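Local atomic coordinates of restriction endonuclease EcoP15I, modification subunit (Escherichia coli, PDB entry 4ZCF), a protein that methylates one adenine of the 5'-CAGCAG-3' recognition site at N6, using S-adenosylmethionine, and is required with the Res subunit for DNA restriction. Residues A[117-122]-A[428-433]; A[434-439]-A[461-466]; A[544-549]-A[579-584]. One frame throughout, in Å; residues are numbered along the deposited sequence.

In the fold
Contacts 1 and 2 adjoin in the Rossmann-like methyltransferase domain, their centres about 8 Å apart. Helix 420-430 runs through contact 1 into strand 434-439 of contact 2, which lies between strands 117-122 and 461-468 in the central sheet. Met-119 O probably accepts a hydrogen bond from Leu-438 N at 2.9 Å. Strand 117-122 leads directly into residues 123-126, predicted to bind S-adenosylmethionine; the nearest atoms of contacts 1 and 2 are about 12 and 19 Å from the bound DNA. Contact 3 belongs to the C-terminal domain, its centre about 28 Å from that of contact 2 and its nearest atom about 40 Å from DNA.

Contact 1: residues A[117-122]-A[428-433]; sequences VKMIYI and SFACDG
Met-119 and Lys-118 meet the end of helix 420-430 on one side of the central sheet in the Rossmann-like fold of a DNA methyltransferase. The methionine carries the apolar half. Its CG stands anti to the backbone N (chi1 -165°), which carries the thioether to the methyl of Ala-430, with Met-119 SD 3.9 Å from Ala-430 CB. The start of the same side chain is met from another direction, with Met-119 CB lying 3.7 Å from Cys-431 SG. Cys-431 is the first residue to leave the helical conformation, and its sulfur fits between Met-119 and Lys-118.

The lysine works differently. Its chain stays extended as far as CE, running alongside the turn with CD 3.9 Å from Cys-431 CA, and bends only at the last torsion (chi4 -52°). That bend turns the ammonium group back to the carbonyl at the helix end, where Lys-118 NZ gives a weak hydrogen bond to Ala-430 O at 3.3 Å. The positive charge thus lies by the C-terminal end of a helix, where the partial negative charge of the helix end would probably stabilise it.

Further out, Phe-196 of strand 193-199 touches Met-119, and Thr-194 of that strand touches Ala-430, so the helix end sits across two neighbouring strands. Backbone bonds from Lys-118 and Met-119 to Ile-436 tie the other border of strand 117-122 to strand 434-439. The strand then runs into residues 123-126, predicted to bind S-adenosylmethionine. Two residues ahead of that region, the hydroxyl of Tyr-121 is hydrogen-bonded to Ser-198 OG.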
# COMPACT_ATOMS: atom_id res chain seq x y z
N VAL A 117 -10.48 -9.01 6.25
CA VAL A 117 -9.16 -9.56 6.65
C VAL A 117 -8.29 -8.45 7.24
O VAL A 117 -8.12 -7.41 6.61
CB VAL A 117 -8.47 -10.28 5.46
CG1 VAL A 117 -7.20 -11.00 5.89
CG2 VAL A 117 -9.42 -11.27 4.79
N LYS A 118 -7.74 -8.65 8.46
CA LYS A 118 -6.87 -7.66 9.12
C LYS A 118 -5.43 -7.81 8.65
O LYS A 118 -4.68 -6.83 8.62
CB LYS A 118 -6.91 -7.80 10.65
CG LYS A 118 -6.68 -6.48 11.40
CD LYS A 118 -6.67 -6.70 12.91
CE LYS A 118 -6.63 -5.44 13.76
NZ LYS A 118 -5.54 -4.50 13.38
N MET A 119 -5.01 -9.06 8.35
CA MET A 119 -3.64 -9.33 7.93
C MET A 119 -3.56 -10.47 6.96
O MET A 119 -4.24 -11.48 7.13
CB MET A 119 -2.76 -9.65 9.16
CG MET A 119 -1.27 -9.61 8.89
SD MET A 119 -0.31 -10.44 10.19
CE MET A 119 0.93 -11.16 9.26
N ILE A 120 -2.67 -10.33 5.99
CA ILE A 120 -2.32 -11.36 5.03
C ILE A 120 -0.84 -11.59 5.16
O ILE A 120 -0.06 -10.64 5.09
CB ILE A 120 -2.69 -10.99 3.57
CG1 ILE A 120 -4.24 -10.77 3.41
CG2 ILE A 120 -2.12 -12.01 2.56
CD1 ILE A 120 -4.70 -10.36 1.99
N TYR A 121 -0.44 -12.86 5.38
CA TYR A 121 0.95 -13.28 5.34
C TYR A 121 1.04 -14.32 4.26
O TYR A 121 0.26 -15.26 4.28
CB TYR A 121 1.49 -13.86 6.67
CG TYR A 121 2.90 -14.39 6.47
CD1 TYR A 121 3.97 -13.52 6.20
CD2 TYR A 121 3.14 -15.76 6.33
CE1 TYR A 121 5.24 -14.00 5.89
CE2 TYR A 121 4.39 -16.24 5.97
CZ TYR A 121 5.45 -15.36 5.79
OH TYR A 121 6.69 -15.82 5.46
N ILE A 122 1.96 -14.18 3.33
CA ILE A 122 2.16 -15.18 2.27
C ILE A 122 3.63 -15.49 2.03
O ILE A 122 4.46 -14.59 2.10
CB ILE A 122 1.38 -14.95 0.92
CG1 ILE A 122 1.52 -13.53 0.36
CG2 ILE A 122 -0.06 -15.43 1.00
CD1 ILE A 122 1.42 -13.49 -1.21
N SER A 428 1.30 -10.54 16.00
CA SER A 428 1.15 -9.74 17.23
C SER A 428 1.19 -8.23 16.96
O SER A 428 0.39 -7.52 17.56
CB SER A 428 2.19 -10.12 18.28
OG SER A 428 2.11 -11.49 18.64
N PHE A 429 2.12 -7.74 16.09
CA PHE A 429 2.24 -6.30 15.76
C PHE A 429 1.06 -5.80 14.93
O PHE A 429 0.37 -4.86 15.38
CB PHE A 429 3.56 -5.96 15.04
CG PHE A 429 4.77 -5.90 15.95
CD1 PHE A 429 4.85 -4.96 16.97
CD2 PHE A 429 5.80 -6.82 15.82
CE1 PHE A 429 5.94 -4.93 17.84
CE2 PHE A 429 6.88 -6.82 16.71
CZ PHE A 429 6.95 -5.86 17.70
N ALA A 430 0.83 -6.41 13.73
CA ALA A 430 -0.24 -5.97 12.81
C ALA A 430 -1.61 -6.02 13.44
O ALA A 430 -2.31 -5.01 13.47
CB ALA A 430 -0.19 -6.75 11.50
N CYS A 431 -1.97 -7.18 14.00
CA CYS A 431 -3.25 -7.41 14.67
C CYS A 431 -3.06 -7.12 16.16
O CYS A 431 -1.95 -7.26 16.66
CB CYS A 431 -3.68 -8.86 14.45
SG CYS A 431 -3.78 -9.35 12.71
N ASP A 432 -4.10 -6.76 16.88
CA ASP A 432 -3.81 -6.54 18.31
C ASP A 432 -4.67 -7.44 19.22
O ASP A 432 -5.50 -6.95 19.99
CB ASP A 432 -3.85 -5.05 18.68
CG ASP A 432 -2.85 -4.63 19.74
OD1 ASP A 432 -1.62 -4.80 19.51
OD2 ASP A 432 -3.27 -4.07 20.79
N GLY A 433 -4.47 -8.76 19.08
CA GLY A 433 -5.21 -9.78 19.82
C GLY A 433 -6.50 -10.25 19.17
O GLY A 433 -7.11 -11.20 19.63

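Contact 2: residues A[434-439]-A[461-466]; sequences EGIVLD and SYQFIT
Ile-465 reaches across to two side chains of the neighbouring strand on one face of the sheet. Its CD1 meets Ile-436 CG2 at 3.7 Å, while its CG2 branch lies 3.6 Å from Leu-438 CD1; in both pairs the side chains cross obliquely. Leu-438 gets there because its CG is anti to the backbone N (chi1 172°), which brings CD1 up to the carbonyl oxygen of Ile-465 as well as to its CG2. Leu-96 and Ile-98 of strand 96-99 continue this apolar patch beyond Ile-465.

On the other face Tyr-462 lies alongside the start of strand 434-439, turning the edge of its ring to the carbonyl oxygens of Glu-434 and Gly-435, both close to the ring plane. Its hydroxyl is hydrogen-bonded to Gly-433 N. A leucine here would probably leave that backbone N-H without its mate and the turn before the strand less firmly fixed. Gly-435 next to the ring has a backbone conformation in which a CB would jam against the preceding carbonyl. Further along this face, Thr-466 CG2 packs 3.7 Å from Asp-439 CB, whose carboxylate leads away to Thr-447 OG1 and Phe-441 N. Phe-464 turns off to stack on His-95 and meet Phe-452 edge-to-face.

Four backbone bonds join the two segments, the straightest from Val-437 N to Gln-463 O at 2.8 Å (172° at the hydrogen). Nearer the strand start a water bridges instead, accepting from Gly-435 N at 2.7 Å and donating to Ser-461 O at 2.8 Å. Parallel strands linked through helix 446-455 make this a beta-alpha-beta crossover of the Rossmann-like methyltransferase fold.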
# COMPACT_ATOMS: atom_id res chain seq x y z
N GLU A 434 -6.89 -9.61 18.06
CA GLU A 434 -8.13 -9.88 17.31
C GLU A 434 -7.88 -9.74 15.79
O GLU A 434 -7.05 -8.93 15.39
CB GLU A 434 -9.22 -8.88 17.79
CG GLU A 434 -10.20 -8.32 16.76
CD GLU A 434 -9.77 -7.19 15.84
OE1 GLU A 434 -8.78 -6.49 16.16
OE2 GLU A 434 -10.43 -7.01 14.78
N GLY A 435 -8.64 -10.47 14.98
CA GLY A 435 -8.56 -10.35 13.52
C GLY A 435 -8.36 -11.61 12.73
O GLY A 435 -7.83 -12.60 13.23
N ILE A 436 -8.75 -11.55 11.46
CA ILE A 436 -8.64 -12.63 10.49
C ILE A 436 -7.23 -12.59 9.91
O ILE A 436 -6.78 -11.52 9.49
CB ILE A 436 -9.76 -12.50 9.41
CG1 ILE A 436 -11.16 -12.87 9.99
CG2 ILE A 436 -9.45 -13.27 8.12
CD1 ILE A 436 -12.39 -12.47 9.11
N VAL A 437 -6.51 -13.74 9.94
CA VAL A 437 -5.16 -13.86 9.37
C VAL A 437 -5.26 -14.79 8.18
O VAL A 437 -5.71 -15.93 8.35
CB VAL A 437 -4.07 -14.29 10.40
CG1 VAL A 437 -2.74 -14.57 9.70
CG2 VAL A 437 -3.88 -13.22 11.47
N LEU A 438 -4.91 -14.31 6.98
CA LEU A 438 -5.03 -15.12 5.77
C LEU A 438 -3.71 -15.51 5.10
O LEU A 438 -2.88 -14.66 4.82
CB LEU A 438 -6.03 -14.46 4.77
CG LEU A 438 -6.13 -15.08 3.36
CD1 LEU A 438 -7.02 -16.30 3.35
CD2 LEU A 438 -6.59 -14.08 2.34
N ASP A 439 -3.53 -16.81 4.82
CA ASP A 439 -2.36 -17.31 4.10
C ASP A 439 -2.87 -18.12 2.93
O ASP A 439 -3.49 -19.15 3.15
CB ASP A 439 -1.42 -18.17 4.99
CG ASP A 439 -0.03 -18.42 4.42
OD1 ASP A 439 0.12 -18.50 3.17
OD2 ASP A 439 0.92 -18.48 5.21
N SER A 461 -7.59 -14.03 20.24
CA SER A 461 -8.54 -14.84 19.48
C SER A 461 -8.55 -14.41 18.02
O SER A 461 -9.49 -13.78 17.55
CB SER A 461 -9.94 -14.78 20.10
OG SER A 461 -10.42 -13.44 20.14
N TYR A 462 -7.47 -14.75 17.30
CA TYR A 462 -7.41 -14.51 15.86
C TYR A 462 -8.10 -15.69 15.19
O TYR A 462 -8.27 -16.74 15.80
CB TYR A 462 -5.96 -14.43 15.33
CG TYR A 462 -5.02 -13.54 16.10
CD1 TYR A 462 -5.14 -12.15 16.04
CD2 TYR A 462 -3.95 -14.07 16.82
CE1 TYR A 462 -4.27 -11.32 16.75
CE2 TYR A 462 -3.06 -13.24 17.50
CZ TYR A 462 -3.24 -11.87 17.48
OH TYR A 462 -2.37 -11.06 18.17
N GLN A 463 -8.49 -15.54 13.92
CA GLN A 463 -9.06 -16.64 13.17
C GLN A 463 -8.17 -16.84 11.97
O GLN A 463 -7.75 -15.87 11.35
CB GLN A 463 -10.48 -16.33 12.71
CG GLN A 463 -11.36 -15.74 13.79
CD GLN A 463 -12.44 -14.92 13.17
OE1 GLN A 463 -13.41 -15.45 12.60
NE2 GLN A 463 -12.27 -13.60 13.23
N PHE A 464 -7.84 -18.06 11.66
CA PHE A 464 -7.01 -18.27 10.50
C PHE A 464 -7.83 -18.78 9.32
O PHE A 464 -8.78 -19.55 9.50
CB PHE A 464 -5.79 -19.19 10.81
CG PHE A 464 -6.03 -20.69 10.93
CD1 PHE A 464 -6.34 -21.46 9.81
CD2 PHE A 464 -5.83 -21.34 12.14
CE1 PHE A 464 -6.54 -22.85 9.92
CE2 PHE A 464 -6.01 -22.73 12.25
CZ PHE A 464 -6.36 -23.47 11.14
N ILE A 465 -7.43 -18.38 8.11
CA ILE A 465 -7.97 -18.88 6.86
C ILE A 465 -6.71 -19.17 6.07
O ILE A 465 -5.90 -18.26 5.92
CB ILE A 465 -8.93 -17.91 6.11
CG1 ILE A 465 -10.10 -17.44 6.97
CG2 ILE A 465 -9.43 -18.53 4.80
CD1 ILE A 465 -10.83 -16.19 6.40
N THR A 466 -6.48 -20.44 5.67
CA THR A 466 -5.34 -20.85 4.84
C THR A 466 -5.78 -21.66 3.63
O THR A 466 -6.67 -22.50 3.74
CB THR A 466 -4.13 -21.47 5.60
OG1 THR A 466 -4.44 -22.79 6.08
CG2 THR A 466 -3.58 -20.57 6.72
O HOH W 1 -10.73 -11.97 15.81

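Contact 3: residues A[544-549]-A[579-584]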
# COMPACT_ATOMS: atom_id res chain seq x y z
N THR A 544 -23.48 -29.20 -1.62
CA THR A 544 -22.56 -28.32 -2.35
C THR A 544 -23.25 -26.98 -2.71
O THR A 544 -22.65 -25.93 -2.53
CB THR A 544 -21.95 -29.04 -3.56
OG1 THR A 544 -21.37 -30.28 -3.12
CG2 THR A 544 -20.88 -28.20 -4.28
N LEU A 545 -24.52 -27.02 -3.15
CA LEU A 545 -25.33 -25.84 -3.49
C LEU A 545 -25.58 -24.94 -2.32
O LEU A 545 -25.37 -23.75 -2.43
CB LEU A 545 -26.68 -26.24 -4.10
CG LEU A 545 -26.71 -26.81 -5.50
CD1 LEU A 545 -28.16 -26.91 -5.96
CD2 LEU A 545 -25.93 -25.94 -6.49
N LEU A 546 -26.07 -25.50 -1.20
CA LEU A 546 -26.39 -24.78 0.04
C LEU A 546 -25.17 -23.99 0.54
O LEU A 546 -25.31 -22.81 0.86
CB LEU A 546 -26.87 -25.79 1.09
CG LEU A 546 -27.28 -25.28 2.46
CD1 LEU A 546 -28.45 -24.28 2.39
CD2 LEU A 546 -27.61 -26.45 3.37
N THR A 547 -24.00 -24.65 0.58
CA THR A 547 -22.69 -24.15 1.01
C THR A 547 -22.24 -23.00 0.09
O THR A 547 -21.84 -21.95 0.59
CB THR A 547 -21.67 -25.34 1.07
OG1 THR A 547 -22.11 -26.26 2.07
CG2 THR A 547 -20.23 -24.89 1.35
N THR A 548 -22.28 -23.22 -1.23
CA THR A 548 -21.92 -22.22 -2.24
C THR A 548 -22.89 -21.01 -2.16
O THR A 548 -22.44 -19.88 -2.10
CB THR A 548 -21.93 -22.86 -3.64
OG1 THR A 548 -21.08 -24.01 -3.64
CG2 THR A 548 -21.50 -21.89 -4.73
N TRP A 549 -24.20 -21.27 -2.13
CA TRP A 549 -25.23 -20.24 -2.07
C TRP A 549 -25.09 -19.37 -0.85
O TRP A 549 -25.22 -18.17 -0.97
CB TRP A 549 -26.64 -20.85 -2.12
CG TRP A 549 -27.07 -21.35 -3.47
CD1 TRP A 549 -26.29 -21.55 -4.57
CD2 TRP A 549 -28.39 -21.76 -3.83
NE1 TRP A 549 -27.05 -22.06 -5.60
CE2 TRP A 549 -28.34 -22.23 -5.16
CE3 TRP A 549 -29.63 -21.77 -3.15
CZ2 TRP A 549 -29.48 -22.69 -5.84
CZ3 TRP A 549 -30.76 -22.24 -3.82
CH2 TRP A 549 -30.68 -22.68 -5.15
N TYR A 579 -33.37 -20.80 2.90
CA TYR A 579 -33.19 -21.62 1.69
C TYR A 579 -34.18 -22.77 1.54
O TYR A 579 -34.33 -23.59 2.45
CB TYR A 579 -31.73 -22.13 1.60
CG TYR A 579 -30.73 -21.00 1.57
CD1 TYR A 579 -30.34 -20.35 2.74
CD2 TYR A 579 -30.22 -20.53 0.36
CE1 TYR A 579 -29.44 -19.28 2.71
CE2 TYR A 579 -29.33 -19.46 0.32
CZ TYR A 579 -28.94 -18.84 1.49
OH TYR A 579 -28.07 -17.79 1.45
N LEU A 580 -34.83 -22.83 0.39
CA LEU A 580 -35.76 -23.92 0.08
C LEU A 580 -35.25 -24.60 -1.19
O LEU A 580 -35.56 -24.16 -2.30
CB LEU A 580 -37.23 -23.46 -0.05
CG LEU A 580 -37.79 -22.45 0.93
CD1 LEU A 580 -39.15 -21.98 0.49
CD2 LEU A 580 -37.84 -23.00 2.33
N ILE A 581 -34.41 -25.63 -1.00
CA ILE A 581 -33.78 -26.40 -2.07
C ILE A 581 -34.61 -27.63 -2.46
O ILE A 581 -34.80 -27.90 -3.64
CB ILE A 581 -32.29 -26.77 -1.75
CG1 ILE A 581 -31.53 -25.63 -1.01
CG2 ILE A 581 -31.55 -27.28 -3.01
CD1 ILE A 581 -29.98 -25.63 -1.01
N ALA A 582 -35.06 -28.40 -1.45
CA ALA A 582 -35.82 -29.65 -1.63
C ALA A 582 -37.12 -29.49 -2.46
O ALA A 582 -37.75 -28.43 -2.39
CB ALA A 582 -36.14 -30.26 -0.27
N PRO A 583 -37.55 -30.50 -3.27
CA PRO A 583 -38.83 -30.35 -3.97
C PRO A 583 -39.98 -30.68 -3.02
O PRO A 583 -39.74 -31.02 -1.85
CB PRO A 583 -38.73 -31.35 -5.14
CG PRO A 583 -37.65 -32.32 -4.75
CD PRO A 583 -36.97 -31.84 -3.49
N ASN A 584 -41.22 -30.60 -3.51
CA ASN A 584 -42.42 -30.94 -2.75
C ASN A 584 -42.74 -30.00 -1.58
O ASN A 584 -43.22 -30.46 -0.55
CB ASN A 584 -42.47 -32.45 -2.34
CG ASN A 584 -42.16 -33.40 -3.48
OD1 ASN A 584 -42.94 -33.56 -4.43
ND2 ASN A 584 -40.99 -34.03 -3.43
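Leu-546 and Trp-549, one turn apart on helix 539-552, reach Tyr-579 and Ile-581 with different first torsions. In Leu-546 CG is anti to the backbone N (chi1 -179°), which swings CD1 toward the strand; in Trp-549 the indole is anti to the carbonyl carbon (chi1 -74°) and leans out beside the phenol. The contact packs a helix on a mixed sheet in the alpha/beta C-terminal domain, at strand 577-580 and the loop that follows it.

The two aromatic rings meet edge to edge. Trp-549 CE3 and Tyr-579 CD2 are 3.8 Å apart, each close to the plane of the other's ring, and the side chains slide past each other in opposite directions. Tyr-579 CE2 also touches Trp-549 CB, at 3.9 Å, so the phenol follows the tryptophan back to its root. Leu-546 comes at the base of the tyrosine, with its CD1 4.0 Å from Tyr-579 CB.

Ile-581 supplies the other contact with the leucine. Its CD1 butts against the helix, 3.8 Å from Leu-546 CB, the two side chains meeting at about a right angle; the same methyl lies 4.4 Å from Trp-549 CE3.

The carbonyl carbon of Leu-545 lies over one face of the indole, toward its rim, and the ring makes a cation-pi contact with Arg-643 of the last strand. Val-609 of strand 607-611 touches Tyr-579, and Thr-544 and Thr-548 on the same helix touch strand 76-80, so the helix lies between this sheet and the edge of the methyltransferase sheet. The polar end of Tyr-579 passes by the helix backbone, where its OH makes a hydrogen bond with Asp-553 OD2.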